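PDB 5LQ5: putative phosphonate binding protein for ABC transporter from Prochlorococcus marinus str. MIT 9301, which binds inorganic phosphite strongly, and methylphosphonate and phosphate only very weakly, probably as the solute-binding component of an ABC transporter. Local coordinates for residues L60-G65 with A82-D87; D205-A210 with K258-I263; S92-N97 with K109-L114. All blocks are in the same frame, centred on the assembly; numbering follows the deposited sequence.

Contact 1: L60-G65 with A82-D87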
loop_
_atom_site.group_PDB
_atom_site.type_symbol
_atom_site.label_atom_id
_atom_site.label_comp_id
_atom_site.label_asym_id
_atom_site.label_seq_id
_atom_site.Cartn_x
_atom_site.Cartn_y
_atom_site.Cartn_z
ATOM N N LEU A 60 12.750 0.693 -9.229
ATOM C CA LEU A 60 11.471 0.072 -9.487
ATOM C C LEU A 60 10.822 -0.168 -8.132
ATOM O O LEU A 60 11.356 -0.910 -7.319
ATOM C CB LEU A 60 11.648 -1.257 -10.198
ATOM C CG LEU A 60 10.364 -2.061 -10.434
ATOM C CD1 LEU A 60 9.405 -1.376 -11.400
ATOM C CD2 LEU A 60 10.777 -3.435 -10.962
ATOM N N VAL A 61 9.713 0.493 -7.867
ATOM C CA VAL A 61 9.120 0.537 -6.518
ATOM C C VAL A 61 7.639 0.234 -6.536
ATOM O O VAL A 61 6.907 0.752 -7.370
ATOM C CB VAL A 61 9.342 1.906 -5.850
ATOM C CG1 VAL A 61 8.717 1.986 -4.473
ATOM C CG2 VAL A 61 10.819 2.216 -5.726
ATOM N N TRP A 62 7.235 -0.645 -5.630
ATOM C CA TRP A 62 5.839 -0.953 -5.311
ATOM C C TRP A 62 5.300 0.114 -4.368
ATOM O O TRP A 62 5.651 0.148 -3.176
ATOM C CB TRP A 62 5.754 -2.324 -4.720
ATOM C CG TRP A 62 4.397 -2.856 -4.399
ATOM C CD1 TRP A 62 3.911 -3.127 -3.147
ATOM C CD2 TRP A 62 3.360 -3.191 -5.307
ATOM N NE1 TRP A 62 2.638 -3.644 -3.220
ATOM C CE2 TRP A 62 2.269 -3.686 -4.534
ATOM C CE3 TRP A 62 3.218 -3.110 -6.697
ATOM C CZ2 TRP A 62 1.066 -4.099 -5.109
ATOM C CZ3 TRP A 62 2.003 -3.532 -7.266
ATOM C CH2 TRP A 62 0.957 -4.036 -6.458
ATOM N N PHE A 63 4.568 1.057 -4.958
ATOM C CA PHE A 63 3.995 2.190 -4.254
ATOM C C PHE A 63 2.492 1.972 -3.972
ATOM O O PHE A 63 1.803 1.199 -4.663
ATOM C CB PHE A 63 4.134 3.478 -5.077
ATOM C CG PHE A 63 5.472 4.160 -4.960
ATOM C CD1 PHE A 63 5.900 4.665 -3.730
ATOM C CD2 PHE A 63 6.316 4.287 -6.050
ATOM C CE1 PHE A 63 7.139 5.304 -3.603
ATOM C CE2 PHE A 63 7.527 4.944 -5.939
ATOM C CZ PHE A 63 7.953 5.436 -4.696
ATOM N N GLY A 64 1.977 2.677 -2.971
ATOM C CA GLY A 64 0.584 2.885 -2.799
ATOM C C GLY A 64 0.109 4.004 -3.727
ATOM O O GLY A 64 0.927 4.656 -4.385
ATOM N N GLY A 65 -1.193 4.265 -3.743
ATOM C CA GLY A 65 -1.737 5.331 -4.604
ATOM C C GLY A 65 -1.153 6.704 -4.300
ATOM O O GLY A 65 -0.581 7.362 -5.175
ATOM N N ALA A 82 2.655 -1.149 -13.858
ATOM C CA ALA A 82 1.657 -2.199 -13.658
ATOM C C ALA A 82 0.935 -2.057 -12.315
ATOM O O ALA A 82 1.373 -1.313 -11.426
ATOM C CB ALA A 82 2.326 -3.562 -13.720
ATOM N N GLN A 83 -0.168 -2.770 -12.179
ATOM C CA GLN A 83 -0.948 -2.863 -10.956
ATOM C C GLN A 83 -1.574 -4.258 -10.928
ATOM O O GLN A 83 -1.375 -5.034 -11.860
ATOM C CB GLN A 83 -2.022 -1.756 -10.893
ATOM C CG GLN A 83 -3.143 -1.949 -11.920
ATOM C CD GLN A 83 -4.160 -0.828 -12.018
ATOM O OE1 GLN A 83 -4.617 -0.311 -11.023
ATOM N NE2 GLN A 83 -4.581 -0.505 -13.243
ATOM N N ARG A 84 -2.315 -4.555 -9.877
ATOM C CA ARG A 84 -3.191 -5.746 -9.816
ATOM C C ARG A 84 -4.612 -5.377 -10.203
ATOM O O ARG A 84 -4.989 -4.219 -10.173
ATOM C CB ARG A 84 -3.160 -6.390 -8.434
ATOM C CG ARG A 84 -1.756 -6.664 -7.911
ATOM C CD ARG A 84 -1.697 -6.915 -6.410
ATOM N NE ARG A 84 -2.143 -5.747 -5.653
ATOM C CZ ARG A 84 -2.175 -5.671 -4.328
ATOM N NH1 ARG A 84 -1.810 -6.695 -3.575
ATOM N NH2 ARG A 84 -2.573 -4.552 -3.748
ATOM N N ASP A 85 -5.422 -6.374 -10.556
ATOM C CA ASP A 85 -6.845 -6.112 -10.819
ATOM C C ASP A 85 -7.509 -5.420 -9.641
ATOM O O ASP A 85 -8.242 -4.460 -9.831
ATOM C CB ASP A 85 -7.622 -7.400 -11.143
ATOM C CG ASP A 85 -7.312 -7.925 -12.524
ATOM O OD1 ASP A 85 -7.732 -7.291 -13.523
ATOM O OD2 ASP A 85 -6.629 -8.964 -12.615
ATOM N N ILE A 86 -7.209 -5.890 -8.437
ATOM C CA ILE A 86 -7.791 -5.314 -7.208
ATOM C C ILE A 86 -7.438 -3.839 -6.953
ATOM O O ILE A 86 -8.210 -3.087 -6.339
ATOM C CB ILE A 86 -7.500 -6.172 -5.947
ATOM C CG1 ILE A 86 -8.369 -5.697 -4.779
ATOM C CG2 ILE A 86 -6.027 -6.199 -5.558
ATOM C CD1 ILE A 86 -9.853 -5.660 -5.097
ATOM N N ASP A 87 -6.290 -3.426 -7.462
ATOM C CA ASP A 87 -5.875 -2.024 -7.309
ATOM C C ASP A 87 -6.725 -0.999 -8.033
ATOM O O ASP A 87 -6.661 0.183 -7.704
ATOM C CB ASP A 87 -4.394 -1.858 -7.650
ATOM C CG ASP A 87 -3.517 -2.659 -6.741
ATOM O OD1 ASP A 87 -3.674 -2.511 -5.500
ATOM O OD2 ASP A 87 -2.658 -3.422 -7.244
#

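Contact 2: D205-A210 with K258-I263. With PO3 (phosphite ion), chain B.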
loop_
_atom_site.group_PDB
_atom_site.type_symbol
_atom_site.label_atom_id
_atom_site.label_comp_id
_atom_site.label_asym_id
_atom_site.label_seq_id
_atom_site.Cartn_x
_atom_site.Cartn_y
_atom_site.Cartn_z
ATOM N N ASP A 205 -5.352 2.127 -5.885
ATOM C CA ASP A 205 -4.263 2.049 -4.905
ATOM C C ASP A 205 -2.914 1.633 -5.520
ATOM O O ASP A 205 -2.221 2.466 -6.146
ATOM C CB ASP A 205 -4.689 1.235 -3.675
ATOM C CG ASP A 205 -3.792 1.508 -2.434
ATOM O OD1 ASP A 205 -2.749 2.215 -2.561
ATOM O OD2 ASP A 205 -4.183 1.091 -1.312
ATOM N N TYR A 206 -2.481 0.401 -5.260
ATOM C CA TYR A 206 -1.078 0.074 -5.459
ATOM C C TYR A 206 -0.658 -0.014 -6.910
ATOM O O TYR A 206 -1.448 -0.379 -7.781
ATOM C CB TYR A 206 -0.718 -1.243 -4.784
ATOM C CG TYR A 206 -0.795 -1.269 -3.279
ATOM C CD1 TYR A 206 0.363 -1.212 -2.531
ATOM C CD2 TYR A 206 -1.994 -1.430 -2.597
ATOM C CE1 TYR A 206 0.352 -1.271 -1.155
ATOM C CE2 TYR A 206 -2.039 -1.480 -1.192
ATOM C CZ TYR A 206 -0.863 -1.436 -0.477
ATOM O OH TYR A 206 -0.955 -1.505 0.917
ATOM N N HIS A 207 0.608 0.311 -7.157
ATOM C CA HIS A 207 1.202 0.231 -8.484
ATOM C C HIS A 207 2.709 0.294 -8.484
ATOM O O HIS A 207 3.322 0.880 -7.580
ATOM C CB HIS A 207 0.633 1.320 -9.394
ATOM C CG HIS A 207 0.863 2.729 -8.932
ATOM N ND1 HIS A 207 0.202 3.288 -7.855
ATOM C CD2 HIS A 207 1.619 3.719 -9.455
ATOM C CE1 HIS A 207 0.579 4.550 -7.722
ATOM N NE2 HIS A 207 1.431 4.835 -8.683
ATOM N N TRP A 208 3.291 -0.354 -9.491
ATOM C CA TRP A 208 4.706 -0.295 -9.765
ATOM C C TRP A 208 5.048 0.960 -10.525
ATOM O O TRP A 208 4.406 1.281 -11.512
ATOM C CB TRP A 208 5.171 -1.477 -10.607
ATOM C CG TRP A 208 5.230 -2.804 -9.901
ATOM C CD1 TRP A 208 4.379 -3.879 -10.050
ATOM C CD2 TRP A 208 6.246 -3.224 -8.982
ATOM N NE1 TRP A 208 4.795 -4.903 -9.248
ATOM C CE2 TRP A 208 5.941 -4.539 -8.598
ATOM C CE3 TRP A 208 7.360 -2.600 -8.432
ATOM C CZ2 TRP A 208 6.729 -5.242 -7.694
ATOM C CZ3 TRP A 208 8.153 -3.302 -7.550
ATOM C CH2 TRP A 208 7.828 -4.603 -7.185
ATOM N N VAL A 209 6.130 1.597 -10.108
ATOM C CA VAL A 209 6.681 2.786 -10.727
ATOM C C VAL A 209 8.147 2.548 -11.035
ATOM O O VAL A 209 8.897 2.138 -10.156
ATOM C CB VAL A 209 6.514 4.036 -9.849
ATOM C CG1 VAL A 209 7.064 5.276 -10.560
ATOM C CG2 VAL A 209 5.040 4.260 -9.480
ATOM N N ALA A 210 8.574 2.880 -12.258
ATOM C CA ALA A 210 9.985 2.763 -12.658
ATOM C C ALA A 210 10.589 4.131 -13.000
ATOM O O ALA A 210 9.875 5.048 -13.456
ATOM C CB ALA A 210 10.154 1.825 -13.856
ATOM N N LYS A 258 -3.076 8.619 -15.538
ATOM C CA LYS A 258 -4.442 9.186 -15.547
ATOM C C LYS A 258 -5.356 8.631 -14.439
ATOM O O LYS A 258 -6.229 9.349 -13.890
ATOM C CB LYS A 258 -5.126 8.941 -16.905
ATOM C CG LYS A 258 -4.898 10.017 -17.959
ATOM C CD LYS A 258 -5.086 9.486 -19.381
ATOM C CE LYS A 258 -6.495 8.990 -19.675
ATOM N NZ LYS A 258 -7.443 10.103 -19.945
ATOM N N GLN A 259 -5.127 7.371 -14.075
ATOM C CA GLN A 259 -6.073 6.674 -13.195
ATOM C C GLN A 259 -5.968 7.176 -11.738
ATOM O O GLN A 259 -6.886 6.953 -10.939
ATOM C CB GLN A 259 -6.062 5.139 -13.342
ATOM C CG GLN A 259 -5.033 4.350 -12.578
ATOM C CD GLN A 259 -5.374 2.856 -12.432
ATOM O OE1 GLN A 259 -6.103 2.260 -13.215
ATOM N NE2 GLN A 259 -4.843 2.259 -11.398
ATOM N N TYR A 260 -4.894 7.900 -11.421
ATOM C CA TYR A 260 -4.647 8.337 -10.030
ATOM C C TYR A 260 -5.103 9.781 -9.760
ATOM O O TYR A 260 -4.794 10.351 -8.727
ATOM C CB TYR A 260 -3.150 8.179 -9.671
ATOM C CG TYR A 260 -2.744 6.741 -9.840
ATOM C CD1 TYR A 260 -3.047 5.759 -8.876
ATOM C CD2 TYR A 260 -2.185 6.333 -11.040
ATOM C CE1 TYR A 260 -2.724 4.408 -9.109
ATOM C CE2 TYR A 260 -1.891 5.022 -11.290
ATOM C CZ TYR A 260 -2.154 4.069 -10.350
ATOM O OH TYR A 260 -1.874 2.784 -10.720
ATOM N N LYS A 261 -5.834 10.370 -10.710
ATOM C CA LYS A 261 -6.376 11.732 -10.588
ATOM C C LYS A 261 -7.189 11.970 -9.312
ATOM O O LYS A 261 -7.005 12.965 -8.618
ATOM C CB LYS A 261 -7.252 12.065 -11.827
ATOM C CG LYS A 261 -7.707 13.505 -11.955
ATOM C CD LYS A 261 -8.691 13.636 -13.117
ATOM C CE LYS A 261 -9.504 14.925 -13.090
ATOM N NZ LYS A 261 -10.717 14.872 -12.215
ATOM N N ASN A 262 -8.065 11.028 -9.003
ATOM C CA ASN A 262 -8.933 11.148 -7.812
ATOM C C ASN A 262 -8.101 11.078 -6.517
ATOM O O ASN A 262 -8.295 11.872 -5.602
ATOM C CB ASN A 262 -10.026 10.083 -7.836
ATOM C CG ASN A 262 -10.892 10.104 -6.607
ATOM O OD1 ASN A 262 -11.686 11.039 -6.375
ATOM N ND2 ASN A 262 -10.737 9.086 -5.787
ATOM N N ILE A 263 -7.104 10.182 -6.483
ATOM C CA ILE A 263 -6.240 10.133 -5.296
ATOM C C ILE A 263 -5.480 11.451 -5.137
ATOM O O ILE A 263 -5.384 11.998 -4.045
ATOM C CB ILE A 263 -5.249 8.959 -5.379
ATOM C CG1 ILE A 263 -5.971 7.607 -5.328
ATOM C CG2 ILE A 263 -4.189 9.040 -4.262
ATOM C CD1 ILE A 263 -6.888 7.359 -4.167
HETATM P P PO3 B . -1.238 2.049 0.792
HETATM O O1 PO3 B . -2.763 1.716 0.679
HETATM O O2 PO3 B . -0.841 3.489 0.266
HETATM O O3 PO3 B . -0.714 1.804 2.234
HETATM O O HOH W 1 -3.341 1.131 -8.967
#

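Contact 3: S92-N97 with K109-L114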
loop_
_atom_site.group_PDB
_atom_site.type_symbol
_atom_site.label_atom_id
_atom_site.label_comp_id
_atom_site.label_asym_id
_atom_site.label_seq_id
_atom_site.Cartn_x
_atom_site.Cartn_y
_atom_site.Cartn_z
ATOM N N SER A 92 -10.649 -0.242 1.938
ATOM C CA SER A 92 -10.195 -0.311 3.309
ATOM C C SER A 92 -11.251 -0.988 4.168
ATOM O O SER A 92 -12.440 -1.061 3.819
ATOM C CB SER A 92 -9.943 1.079 3.885
ATOM O OG SER A 92 -8.999 1.825 3.115
ATOM N N VAL A 93 -10.794 -1.408 5.332
ATOM C CA VAL A 93 -11.648 -1.805 6.443
ATOM C C VAL A 93 -11.354 -0.970 7.672
ATOM O O VAL A 93 -10.206 -0.555 7.946
ATOM C CB VAL A 93 -11.522 -3.301 6.801
ATOM C CG1 VAL A 93 -11.979 -4.135 5.613
ATOM C CG2 VAL A 93 -10.100 -3.695 7.244
ATOM N N PHE A 94 -12.430 -0.658 8.368
ATOM C CA PHE A 94 -12.380 -0.200 9.731
ATOM C C PHE A 94 -12.587 -1.399 10.641
ATOM O O PHE A 94 -13.515 -2.187 10.430
ATOM C CB PHE A 94 -13.438 0.854 10.006
ATOM C CG PHE A 94 -13.146 2.208 9.381
ATOM C CD1 PHE A 94 -12.704 3.269 10.142
ATOM C CD2 PHE A 94 -13.339 2.418 8.035
ATOM C CE1 PHE A 94 -12.482 4.514 9.568
ATOM C CE2 PHE A 94 -13.098 3.658 7.436
ATOM C CZ PHE A 94 -12.658 4.711 8.203
ATOM N N VAL A 95 -11.739 -1.530 11.646
ATOM C CA VAL A 95 -11.805 -2.586 12.640
ATOM C C VAL A 95 -11.902 -2.004 14.037
ATOM O O VAL A 95 -11.377 -0.890 14.308
ATOM C CB VAL A 95 -10.640 -3.568 12.554
ATOM C CG1 VAL A 95 -10.585 -4.239 11.201
ATOM C CG2 VAL A 95 -9.317 -2.933 12.895
ATOM N N VAL A 96 -12.564 -2.755 14.921
ATOM C CA VAL A 96 -12.723 -2.377 16.316
ATOM C C VAL A 96 -12.357 -3.512 17.244
ATOM O O VAL A 96 -12.488 -4.685 16.891
ATOM C CB VAL A 96 -14.130 -1.872 16.655
ATOM C CG1 VAL A 96 -14.430 -0.569 15.915
ATOM C CG2 VAL A 96 -15.178 -2.930 16.313
ATOM N N ASN A 97 -11.882 -3.143 18.431
ATOM C CA ASN A 97 -11.558 -4.094 19.478
ATOM C C ASN A 97 -12.905 -4.618 20.015
ATOM O O ASN A 97 -13.854 -3.856 20.211
ATOM C CB ASN A 97 -10.761 -3.438 20.589
ATOM C CG ASN A 97 -10.282 -4.425 21.631
ATOM O OD1 ASN A 97 -11.068 -4.928 22.416
ATOM N ND2 ASN A 97 -8.991 -4.716 21.637
ATOM N N LYS A 109 -22.500 6.784 7.472
ATOM C CA LYS A 109 -22.885 7.692 8.591
ATOM C C LYS A 109 -22.646 7.081 9.993
ATOM O O LYS A 109 -22.442 7.810 10.991
ATOM C CB LYS A 109 -24.351 8.143 8.458
ATOM C CG LYS A 109 -24.680 8.913 7.182
ATOM C CD LYS A 109 -24.428 10.407 7.287
ATOM C CE LYS A 109 -25.178 11.153 6.186
ATOM N NZ LYS A 109 -25.042 12.629 6.297
ATOM N N GLY A 110 -22.609 5.750 10.036
ATOM C CA GLY A 110 -22.287 4.963 11.243
ATOM C C GLY A 110 -20.879 5.192 11.793
ATOM O O GLY A 110 -20.561 4.859 12.944
ATOM N N LEU A 111 -20.005 5.750 10.964
ATOM C CA LEU A 111 -18.650 6.101 11.438
ATOM C C LEU A 111 -18.657 7.118 12.585
ATOM O O LEU A 111 -17.689 7.219 13.310
ATOM C CB LEU A 111 -17.772 6.638 10.294
ATOM C CG LEU A 111 -17.362 5.631 9.231
ATOM C CD1 LEU A 111 -16.599 6.389 8.130
ATOM C CD2 LEU A 111 -16.534 4.490 9.785
ATOM N N LYS A 112 -19.757 7.856 12.761
ATOM C CA LYS A 112 -19.961 8.701 13.955
ATOM C C LYS A 112 -19.792 7.957 15.279
ATOM O O LYS A 112 -19.449 8.573 16.305
ATOM C CB LYS A 112 -21.344 9.402 13.928
ATOM C CG LYS A 112 -21.316 10.778 13.287
ATOM C CD LYS A 112 -22.710 11.307 12.978
ATOM C CE LYS A 112 -22.819 12.816 13.180
ATOM N NZ LYS A 112 -21.701 13.611 12.595
ATOM N N LYS A 113 -20.032 6.649 15.263
ATOM C CA LYS A 113 -19.844 5.797 16.471
ATOM C C LYS A 113 -18.358 5.711 16.912
ATOM O O LYS A 113 -18.037 5.268 18.002
ATOM C CB LYS A 113 -20.436 4.398 16.262
ATOM C CG LYS A 113 -21.963 4.390 16.143
ATOM C CD LYS A 113 -22.498 3.018 15.792
ATOM C CE LYS A 113 -23.899 3.053 15.193
ATOM N NZ LYS A 113 -24.416 1.687 14.864
ATOM N N LEU A 114 -17.448 6.184 16.062
ATOM C CA LEU A 114 -16.014 6.189 16.418
ATOM C C LEU A 114 -15.528 7.417 17.163
ATOM O O LEU A 114 -14.380 7.484 17.641
ATOM C CB LEU A 114 -15.164 5.906 15.186
ATOM C CG LEU A 114 -15.487 4.580 14.484
ATOM C CD1 LEU A 114 -14.623 4.412 13.248
ATOM C CD2 LEU A 114 -15.325 3.358 15.387
#

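Contact 1: L60-G65 with A82-D87
W62 meets R84 with the outer rim of its indole: CZ2 and CH2 abut the guanidinium, and CH2 lies 3.6 Å from R84 NE. Ring and guanidinium planes stand nearly perpendicular, 88° apart, and CZ2 sits over the centre of one guanidinium face, so the indole offers its edge and the arginine its flat side. With CG anti to the backbone N (chi1 -177°), the indole reaches from strand 60-63 past the intervening strand 207-210; G64, in the same segment, belongs to the phosphite pocket. I86 CG2 lies over the opposite guanidinium face, toward its rim. R84 grips the D87 carboxylate side-on with two nitrogens in its own plane: NE to D87 OD2 and NH2 to D87 OD1, both 2.9 Å and nearly straight. D87 OD2 also accepts the backbone N of R84 through its anti lone pair, at 2.9 Å, and approaches W62 CH2 at 3.8 Å. R84 NH1 is bonded to the carbonyl of F247. A leucine in place of R84 would probably leave the buried carboxylate of D87 without its counter-charge. With carbon over both faces and bonds at NE, NH1 and NH2, the guanidinium has little freedom to turn, and D87 probably balances its charge within the buried interior.

Contact 2: D205-A210 with K258-I263
H207 and Y260 face each other from opposite directions and stack, their ring centroids 4.0 Å apart and their planes inclined by 28°. The overlap is offset. Y260 CZ lies over the centre of the imidazole, whereas H207 CE1 is displaced toward the rim of the phenol, and the hydroxyl lies over the CG end of the imidazole, with Y260 OH 3.2 Å from H207 CB. The other face of the phenol is covered by Q259 CG, so the ring is sandwiched between its own neighbour in sequence and the histidine. H207 CG stands between the backbone N and the carbonyl carbon (chi1 60°), and the ring is then turned so that ND1 points back to D205, where it donates to D205 O at 3.1 Å, with an N-H...O angle of 159°, the acceptor near the imidazole plane. The same carbonyl oxygen meets the edge of the phenol, 3.6 Å from Y260 CE1. A water completes the link: it accepts from Y260 OH at 2.8 Å and donates to Y206 O at 2.7 Å.

The side chains of D205 and Y206 leave the backbone away from Y260 and belong to the phosphite pocket. D205 OD2 is only 2.5 Å from O1 of the phosphite, a separation so short that one of the two acid groups probably carries a proton, while D205 OD1 accepts from the backbone N of G65. Y206 OH, 3.6 Å from the phosphorus, is bonded to D13 and N176; Y46, S126, T127, S128 and H158 supply hydrogen bonds to the anion. H207 and Y260 thus form a second shell: the imidazole and the water fix the carbonyls of D205 and Y206, consistent with holding this backbone in place while both side chains reach the ligand.

Contact 3: S92-N97 with K109-L114
Strand 92-97, part of the five-stranded mixed sheet of the second lobe of this periplasmic binding protein fold, is covered here by the 3-10 turns of 109-114, which lie in the connection leading to strand 119-121. The contact is wholly apolar. L111 places CD2 over the middle of the F94 ring, 3.9 Å from the centroid and only 5° off the ring normal, a CH-pi contact; the two side chains cross at about a right angle. L114 reaches the same phenylalanine nearer the strand, its CD1 lying 3.8 Å from F94 CD1. Its other methyl, CD2, turns to V96 and comes within 4.1 Å of V96 CG1, so the forked end of L114 spans two strand residues. With CG anti to its carbonyl carbon (chi1 -73°), F94 reaches toward the 3-10 turns, and the turn of its ring about CB-CG gives L111 a face. Backbone bonds K112 N to K109 O, K113 N to G110 O and L114 N to L111 O wind the segment, bringing both leucines onto the strand while the lysines remain exposed. L111 also packs on W198 and L114 on F197, both of strand 194-199, the sheet neighbour of 92-97 on one flank; F94 and V96 touch A174 and A172 of strand 172-176 on the other. V93 and V95 pack against W180 of helix 177-186, leaving strand 92-97 between that helix and the 3-10 turns.

How the contacts relate
From the N terminus, contact 1 closes first, its loop carrying helix 65-74 between strands 60-63 and 79-84. Contact 3 follows, closing a short loop without regular helix or strand. Contact 2 comes last, bringing the part after strand 207-210, about half of it helical, back onto that strand. The three loops run in series; none nests or crosses. In space contacts 1 and 2 nevertheless interlock: strand 207-210 lies between the two strands of contact 1 in the six-stranded sheet, and Q83 with Q259 and G65 with D205 join them directly. Contact 3, its centre about 26 Å from either other centre, belongs to the five-stranded sheet, with the phosphite bound between the lobes.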